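PDB 3F67: putative dienelactone hydrolase from Klebsiella pneumoniae subsp. pneumoniae MGH 78578, which probably acts as an alpha/beta hydrolase of the dienelactone hydrolase family, cleaving ester or lactone bonds, although its natural substrate is not established. Local coordinates for residues P158-A170 against E189-T201. Numbering follows the deposited sequence.
Sequences PKHPVDIAVDLNA and ETMRQALRAANAT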
ATOM      1  N   PRO A 158       0.631  -8.483 -15.344  1.00 18.90           N
ATOM      2  CA  PRO A 158       0.364  -9.891 -15.733  1.00 19.64           C
ATOM      3  C   PRO A 158      -0.106 -10.840 -14.613  1.00 20.57           C
ATOM      4  O   PRO A 158      -0.515 -11.980 -14.944  1.00 21.10           O
ATOM      5  CB  PRO A 158       1.723 -10.372 -16.221  1.00 19.89           C
ATOM      6  CG  PRO A 158       2.675  -9.628 -15.363  1.00 20.36           C
ATOM      7  CD  PRO A 158       2.077  -8.224 -15.232  1.00 18.19           C
ATOM      8  N   LYS A 159       0.027 -10.449 -13.337  1.00 19.78           N
ATOM      9  CA  LYS A 159      -0.425 -11.312 -12.217  1.00 19.46           C
ATOM     10  C   LYS A 159      -1.256 -10.505 -11.278  1.00 18.42           C
ATOM     11  O   LYS A 159      -0.969  -9.326 -11.080  1.00 18.94           O
ATOM     12  CB  LYS A 159       0.736 -11.924 -11.438  1.00 20.63           C
ATOM     13  CG  LYS A 159       1.741 -12.594 -12.379  1.00 23.91           C
ATOM     14  CD  LYS A 159       2.115 -13.949 -11.925  1.00 29.43           C
ATOM     15  CE  LYS A 159       3.341 -14.420 -12.713  1.00 34.87           C
ATOM     16  NZ  LYS A 159       4.342 -15.014 -11.771  1.00 37.78           N
ATOM     17  N   HIS A 160      -2.280 -11.138 -10.702  1.00 17.55           N
ATOM     18  CA  HIS A 160      -3.107 -10.501  -9.663  1.00 17.16           C
ATOM     19  C   HIS A 160      -2.921 -11.233  -8.346  1.00 15.36           C
ATOM     20  O   HIS A 160      -2.270 -12.289  -8.315  1.00 14.68           O
ATOM     21  CB  HIS A 160      -4.574 -10.533 -10.126  1.00 17.29           C
ATOM     22  CG  HIS A 160      -4.823  -9.630 -11.288  1.00 18.62           C
ATOM     23  ND1 HIS A 160      -4.569  -8.269 -11.234  1.00 19.55           N
ATOM     24  CD2 HIS A 160      -5.238  -9.888 -12.551  1.00 16.33           C
ATOM     25  CE1 HIS A 160      -4.851  -7.727 -12.405  1.00 21.57           C
ATOM     26  NE2 HIS A 160      -5.261  -8.690 -13.222  1.00 21.80           N
ATOM     27  N   PRO A 161      -3.415 -10.659  -7.242  1.00 15.35           N
ATOM     28  CA  PRO A 161      -3.195 -11.286  -5.953  1.00 15.17           C
ATOM     29  C   PRO A 161      -3.575 -12.778  -5.929  1.00 15.62           C
ATOM     30  O   PRO A 161      -2.864 -13.569  -5.291  1.00 15.32           O
ATOM     31  CB  PRO A 161      -4.016 -10.404  -4.977  1.00 14.10           C
ATOM     32  CG  PRO A 161      -3.884  -8.998  -5.619  1.00 15.52           C
ATOM     33  CD  PRO A 161      -4.002  -9.296  -7.116  1.00 16.14           C
ATOM     34  N   VAL A 162      -4.645 -13.169  -6.632  0.50 15.38           N
ATOM     35  CA  VAL A 162      -5.037 -14.592  -6.593  0.50 15.79           C
ATOM     36  C   VAL A 162      -3.896 -15.455  -7.102  0.50 16.27           C
ATOM     37  O   VAL A 162      -3.694 -16.547  -6.599  0.50 15.68           O
ATOM     38  CB  VAL A 162      -6.324 -14.914  -7.378  0.50 16.09           C
ATOM     39  CG1 VAL A 162      -7.573 -14.419  -6.620  0.50 16.14           C
ATOM     40  CG2 VAL A 162      -6.245 -14.369  -8.786  0.50 14.64           C
ATOM     41  N   ASP A 163      -3.134 -14.937  -8.074  1.00 16.88           N
ATOM     42  CA  ASP A 163      -2.024 -15.724  -8.726  1.00 18.29           C
ATOM     43  C   ASP A 163      -0.772 -15.892  -7.864  1.00 19.57           C
ATOM     44  O   ASP A 163       0.035 -16.817  -8.074  1.00 18.59           O
ATOM     45  CB  ASP A 163      -1.590 -15.035 -10.034  1.00 18.31           C
ATOM     46  CG  ASP A 163      -2.695 -14.918 -11.010  1.00 20.80           C
ATOM     47  OD1 ASP A 163      -3.358 -15.956 -11.316  1.00 23.26           O
ATOM     48  OD2 ASP A 163      -2.955 -13.800 -11.479  1.00 23.03           O
ATOM     49  N   ILE A 164      -0.581 -14.964  -6.915  1.00 19.23           N
ATOM     50  CA  ILE A 164       0.673 -14.933  -6.157  1.00 20.31           C
ATOM     51  C   ILE A 164       0.518 -15.367  -4.734  1.00 20.19           C
ATOM     52  O   ILE A 164       1.494 -15.418  -4.002  1.00 19.00           O
ATOM     53  CB  ILE A 164       1.398 -13.557  -6.260  1.00 20.04           C
ATOM     54  CG1 ILE A 164       0.489 -12.366  -5.918  1.00 20.89           C
ATOM     55  CG2 ILE A 164       1.859 -13.379  -7.683  1.00 22.70           C
ATOM     56  CD1 ILE A 164       0.141 -12.198  -4.443  1.00 18.23           C
ATOM     57  N   ALA A 165      -0.715 -15.731  -4.349  1.00 21.02           N
ATOM     58  CA  ALA A 165      -0.974 -16.177  -2.984  1.00 22.04           C
ATOM     59  C   ALA A 165       0.040 -17.279  -2.638  1.00 22.17           C
ATOM     60  O   ALA A 165       0.605 -17.374  -1.547  1.00 21.99           O
ATOM     61  CB  ALA A 165      -2.451 -16.677  -2.837  1.00 22.15           C
ATOM     62  N   VAL A 166       0.308 -18.111  -3.631  1.00 24.05           N
ATOM     63  CA  VAL A 166       1.264 -19.151  -3.491  1.00 22.90           C
ATOM     64  C   VAL A 166       2.701 -18.734  -3.094  1.00 23.44           C
ATOM     65  O   VAL A 166       3.421 -19.522  -2.486  1.00 23.94           O
ATOM     66  CB  VAL A 166       1.255 -20.044  -4.810  1.00 24.29           C
ATOM     67  CG1 VAL A 166       1.380 -19.174  -6.077  1.00 22.57           C
ATOM     68  CG2 VAL A 166       2.311 -21.129  -4.726  1.00 25.27           C
ATOM     69  N   ASP A 167       3.102 -17.495  -3.416  1.00 22.57           N
ATOM     70  CA  ASP A 167       4.488 -16.985  -3.232  1.00 22.13           C
ATOM     71  C   ASP A 167       4.574 -15.960  -2.068  1.00 20.92           C
ATOM     72  O   ASP A 167       5.623 -15.399  -1.806  1.00 19.86           O
ATOM     73  CB  ASP A 167       4.985 -16.294  -4.523  1.00 22.29           C
ATOM     74  CG  ASP A 167       5.151 -17.267  -5.689  1.00 26.36           C
ATOM     75  OD1 ASP A 167       5.433 -18.456  -5.461  1.00 29.38           O
ATOM     76  OD2 ASP A 167       4.995 -16.839  -6.838  1.00 30.75           O
ATOM     77  N   LEU A 168       3.471 -15.758  -1.359  1.00 19.50           N
ATOM     78  CA  LEU A 168       3.478 -14.821  -0.214  1.00 19.87           C
ATOM     79  C   LEU A 168       4.562 -15.152   0.844  1.00 20.78           C
ATOM     80  O   LEU A 168       4.733 -16.327   1.246  1.00 21.64           O
ATOM     81  CB  LEU A 168       2.078 -14.734   0.412  1.00 19.27           C
ATOM     82  CG  LEU A 168       1.045 -13.995  -0.422  1.00 18.49           C
ATOM     83  CD1 LEU A 168      -0.367 -14.245   0.152  1.00 18.15           C
ATOM     84  CD2 LEU A 168       1.361 -12.436  -0.587  1.00 15.21           C
ATOM     85  N   ASN A 169       5.289 -14.108   1.253  0.65 20.55           N
ATOM     86  CA  ASN A 169       6.480 -14.201   2.119  0.65 21.24           C
ATOM     87  C   ASN A 169       6.198 -13.726   3.542  0.65 20.41           C
ATOM     88  O   ASN A 169       6.970 -14.027   4.450  0.65 19.33           O
ATOM     89  CB  ASN A 169       7.629 -13.322   1.583  0.65 21.61           C
ATOM     90  CG  ASN A 169       8.112 -13.748   0.206  0.65 22.43           C
ATOM     91  OD1 ASN A 169       8.189 -12.939  -0.724  0.65 23.95           O
ATOM     92  ND2 ASN A 169       8.446 -15.011   0.073  0.65 23.88           N
ATOM     93  N   ALA A 170       5.120 -12.952   3.699  1.00 19.35           N
ATOM     94  CA  ALA A 170       4.818 -12.177   4.914  1.00 18.36           C
ATOM     95  C   ALA A 170       3.324 -12.254   5.185  1.00 17.86           C
ATOM     96  O   ALA A 170       2.530 -12.399   4.227  1.00 18.52           O
ATOM     97  CB  ALA A 170       5.176 -10.687   4.684  1.00 18.92           C
ATOM     98  N   GLU A 189     -13.960 -14.453  -2.074  1.00 15.56           N
ATOM     99  CA  GLU A 189     -13.978 -15.909  -1.926  1.00 16.08           C
ATOM    100  C   GLU A 189     -12.892 -16.598  -2.771  1.00 15.32           C
ATOM    101  O   GLU A 189     -12.230 -17.539  -2.307  1.00 15.34           O
ATOM    102  CB  GLU A 189     -15.373 -16.480  -2.252  1.00 16.57           C
ATOM    103  CG  GLU A 189     -15.459 -18.001  -2.227  1.00 19.65           C
ATOM    104  CD  GLU A 189     -15.127 -18.657  -0.869  1.00 26.57           C
ATOM    105  OE1 GLU A 189     -15.149 -17.993   0.190  1.00 27.27           O
ATOM    106  OE2 GLU A 189     -14.892 -19.882  -0.882  1.00 32.92           O
ATOM    107  N   THR A 190     -12.731 -16.155  -4.012  1.00 14.00           N
ATOM    108  CA  THR A 190     -11.680 -16.707  -4.863  1.00 13.73           C
ATOM    109  C   THR A 190     -10.322 -16.514  -4.191  1.00 13.23           C
ATOM    110  O   THR A 190      -9.496 -17.422  -4.169  1.00 12.63           O
ATOM    111  CB  THR A 190     -11.685 -16.036  -6.268  1.00 14.01           C
ATOM    112  OG1 THR A 190     -12.978 -16.222  -6.859  1.00 12.47           O
ATOM    113  CG2 THR A 190     -10.634 -16.631  -7.169  1.00 15.29           C
HETATM  114  N   MSE A 191     -10.104 -15.333  -3.620  1.00 12.43           N
HETATM  115  CA  MSE A 191      -8.832 -15.074  -2.969  1.00 13.84           C
HETATM  116  C   MSE A 191      -8.656 -15.936  -1.707  1.00 14.37           C
HETATM  117  O   MSE A 191      -7.559 -16.473  -1.461  1.00 14.01           O
HETATM  118  CB  MSE A 191      -8.722 -13.583  -2.598  1.00 13.46           C
HETATM  119  CG  MSE A 191      -7.399 -13.274  -1.943  1.00 14.43           C
HETATM  120 SE   MSE A 191      -5.920 -13.454  -3.240  0.95 17.08          SE
HETATM  121  CE  MSE A 191      -4.506 -12.659  -2.202  1.00 16.73           C
ATOM    122  N   ARG A 192      -9.729 -16.115  -0.940  1.00 15.53           N
ATOM    123  CA  ARG A 192      -9.661 -16.991   0.227  1.00 16.22           C
ATOM    124  C   ARG A 192      -9.342 -18.422  -0.163  1.00 16.51           C
ATOM    125  O   ARG A 192      -8.602 -19.091   0.557  1.00 15.72           O
ATOM    126  CB  ARG A 192     -10.955 -16.944   1.065  1.00 15.88           C
ATOM    127  CG  ARG A 192     -11.075 -15.624   1.828  1.00 16.93           C
ATOM    128  CD  ARG A 192     -12.438 -15.494   2.514  1.00 21.03           C
ATOM    129  NE  ARG A 192     -12.410 -14.367   3.460  1.00 19.47           N
ATOM    130  CZ  ARG A 192     -13.482 -13.675   3.827  1.00 21.46           C
ATOM    131  NH1 ARG A 192     -14.690 -13.950   3.326  1.00 21.92           N
ATOM    132  NH2 ARG A 192     -13.354 -12.713   4.708  1.00 19.47           N
ATOM    133  N   GLN A 193      -9.887 -18.892  -1.293  1.00 16.39           N
ATOM    134  CA  GLN A 193      -9.540 -20.208  -1.797  1.00 16.76           C
ATOM    135  C   GLN A 193      -8.052 -20.263  -2.116  1.00 15.53           C
ATOM    136  O   GLN A 193      -7.410 -21.268  -1.798  1.00 16.79           O
ATOM    137  CB  GLN A 193     -10.367 -20.614  -3.036  1.00 16.86           C
ATOM    138  CG  GLN A 193     -11.813 -20.920  -2.747  1.00 21.44           C
ATOM    139  CD  GLN A 193     -12.560 -21.390  -4.005  1.00 23.30           C
ATOM    140  OE1 GLN A 193     -11.997 -21.411  -5.120  1.00 27.51           O
ATOM    141  NE2 GLN A 193     -13.838 -21.697  -3.847  1.00 21.44           N
ATOM    142  N   ALA A 194      -7.525 -19.213  -2.738  1.00 14.70           N
ATOM    143  CA  ALA A 194      -6.133 -19.189  -3.159  1.00 15.68           C
ATOM    144  C   ALA A 194      -5.226 -19.204  -1.906  1.00 16.12           C
ATOM    145  O   ALA A 194      -4.233 -19.926  -1.861  1.00 16.20           O
ATOM    146  CB  ALA A 194      -5.849 -17.950  -4.021  1.00 15.51           C
ATOM    147  N   LEU A 195      -5.609 -18.431  -0.904  1.00 14.98           N
ATOM    148  CA  LEU A 195      -4.824 -18.350   0.362  1.00 15.27           C
ATOM    149  C   LEU A 195      -4.836 -19.683   1.133  1.00 17.56           C
ATOM    150  O   LEU A 195      -3.800 -20.138   1.661  1.00 17.45           O
ATOM    151  CB  LEU A 195      -5.370 -17.224   1.225  1.00 15.21           C
ATOM    152  CG  LEU A 195      -5.149 -15.822   0.670  1.00 15.51           C
ATOM    153  CD1 LEU A 195      -6.031 -14.787   1.429  1.00 16.28           C
ATOM    154  CD2 LEU A 195      -3.640 -15.438   0.672  1.00 15.45           C
ATOM    155  N   ARG A 196      -6.005 -20.325   1.188  1.00 17.80           N
ATOM    156  CA  ARG A 196      -6.078 -21.626   1.823  1.00 19.62           C
ATOM    157  C   ARG A 196      -5.247 -22.677   1.089  1.00 19.47           C
ATOM    158  O   ARG A 196      -4.547 -23.467   1.740  1.00 18.73           O
ATOM    159  CB  ARG A 196      -7.529 -22.097   1.924  1.00 20.14           C
ATOM    160  CG  ARG A 196      -8.355 -21.312   2.912  1.00 24.91           C
ATOM    161  CD  ARG A 196      -9.687 -22.032   3.218  1.00 30.32           C
ATOM    162  NE  ARG A 196     -10.592 -22.016   2.060  1.00 32.96           N
ATOM    163  CZ  ARG A 196     -11.529 -21.089   1.862  1.00 31.99           C
ATOM    164  NH1 ARG A 196     -11.686 -20.103   2.737  1.00 31.95           N
ATOM    165  NH2 ARG A 196     -12.302 -21.142   0.788  1.00 32.37           N
ATOM    166  N   ALA A 197      -5.305 -22.679  -0.254  1.00 18.83           N
ATOM    167  CA  ALA A 197      -4.565 -23.666  -1.048  1.00 19.80           C
ATOM    168  C   ALA A 197      -3.060 -23.474  -0.836  1.00 20.31           C
ATOM    169  O   ALA A 197      -2.281 -24.436  -0.886  1.00 20.11           O
ATOM    170  CB  ALA A 197      -4.881 -23.514  -2.523  1.00 20.04           C
ATOM    171  N   ALA A 198      -2.674 -22.217  -0.648  1.00 19.83           N
ATOM    172  CA  ALA A 198      -1.285 -21.831  -0.420  1.00 20.38           C
ATOM    173  C   ALA A 198      -0.799 -22.029   1.029  1.00 20.40           C
ATOM    174  O   ALA A 198       0.417 -21.900   1.284  1.00 20.55           O
ATOM    175  CB  ALA A 198      -1.097 -20.362  -0.826  1.00 20.12           C
ATOM    176  N   ASN A 199      -1.718 -22.396   1.931  0.50 20.10           N
ATOM    177  CA  ASN A 199      -1.569 -22.250   3.404  0.50 20.48           C
ATOM    178  C   ASN A 199      -0.759 -21.006   3.771  0.50 20.38           C
ATOM    179  O   ASN A 199       0.297 -21.092   4.420  0.50 20.40           O
ATOM    180  CB  ASN A 199      -1.028 -23.515   4.099  0.50 21.57           C
ATOM    181  CG  ASN A 199      -1.878 -23.930   5.325  0.50 23.23           C
ATOM    182  OD1 ASN A 199      -1.996 -23.195   6.307  0.50 25.52           O
ATOM    183  ND2 ASN A 199      -2.474 -25.113   5.252  0.50 26.60           N
ATOM    184  N   ALA A 200      -1.268 -19.863   3.318  1.00 19.16           N
ATOM    185  CA  ALA A 200      -0.661 -18.561   3.573  1.00 18.98           C
ATOM    186  C   ALA A 200      -1.138 -18.068   4.946  1.00 18.79           C
ATOM    187  O   ALA A 200      -2.221 -18.461   5.409  1.00 20.03           O
ATOM    188  CB  ALA A 200      -1.043 -17.583   2.460  1.00 18.87           C
ATOM    189  N   THR A 201      -0.318 -17.258   5.625  1.00 18.16           N
ATOM    190  CA  THR A 201      -0.797 -16.535   6.814  1.00 17.99           C
ATOM    191  C   THR A 201      -1.416 -15.226   6.339  1.00 17.38           C
ATOM    192  O   THR A 201      -0.701 -14.319   5.907  1.00 16.78           O
ATOM    193  CB  THR A 201       0.380 -16.247   7.762  1.00 19.01           C
ATOM    194  OG1 THR A 201       0.881 -17.505   8.227  1.00 22.60           O
ATOM    195  CG2 THR A 201      -0.080 -15.401   8.981  1.00 20.76           C
TER
HETATM  196  O   HOH W   1       0.756 -14.258   3.638  1.00 24.72           O
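The segments 158-170 and 189-201 run side by side in the same direction, with CA atoms 5.3 Å apart at V162 and M191 and 4.8 Å apart at V166 and A198. In this alpha/beta-hydrolase fold the contact packs the short helical turn at 161-164 and its continuation, which lead into strand 172-177, against helix 185-197, which leads into the edge strand 202-207. Small side chains permit the approach: the methyl CB of A165 points at the helix and lies 3.8 Å from CB of A194, with CD2 of L195 also against it. The A194 methyl also touches the backbone carbonyl of V162, and CB of A198 lies 3.5 Å from O of A165.

M191, a selenomethionine, has CG anti to its backbone N (chi1 -179°) and bends at chi2 (68°), which brings its selenium and terminal methyl against P161 and V162. SE lies 3.6 Å from V162 N, while CE meets CB of P161; W130 of helix 124-133 touches both M191 and P161. CG1 of V162 also meets CG2 of T190.

A Schellman motif with positive phi at N199 turns the chain toward strand 202-207. CD1 of L168 packs on CD2 of L195, still within the helix, at 3.5 Å and, more loosely, on CB of A200 after the turn. Beyond them a single water donates to both backbone carbonyls, 2.6 Å from A170 O and 2.7 Å from T201 O.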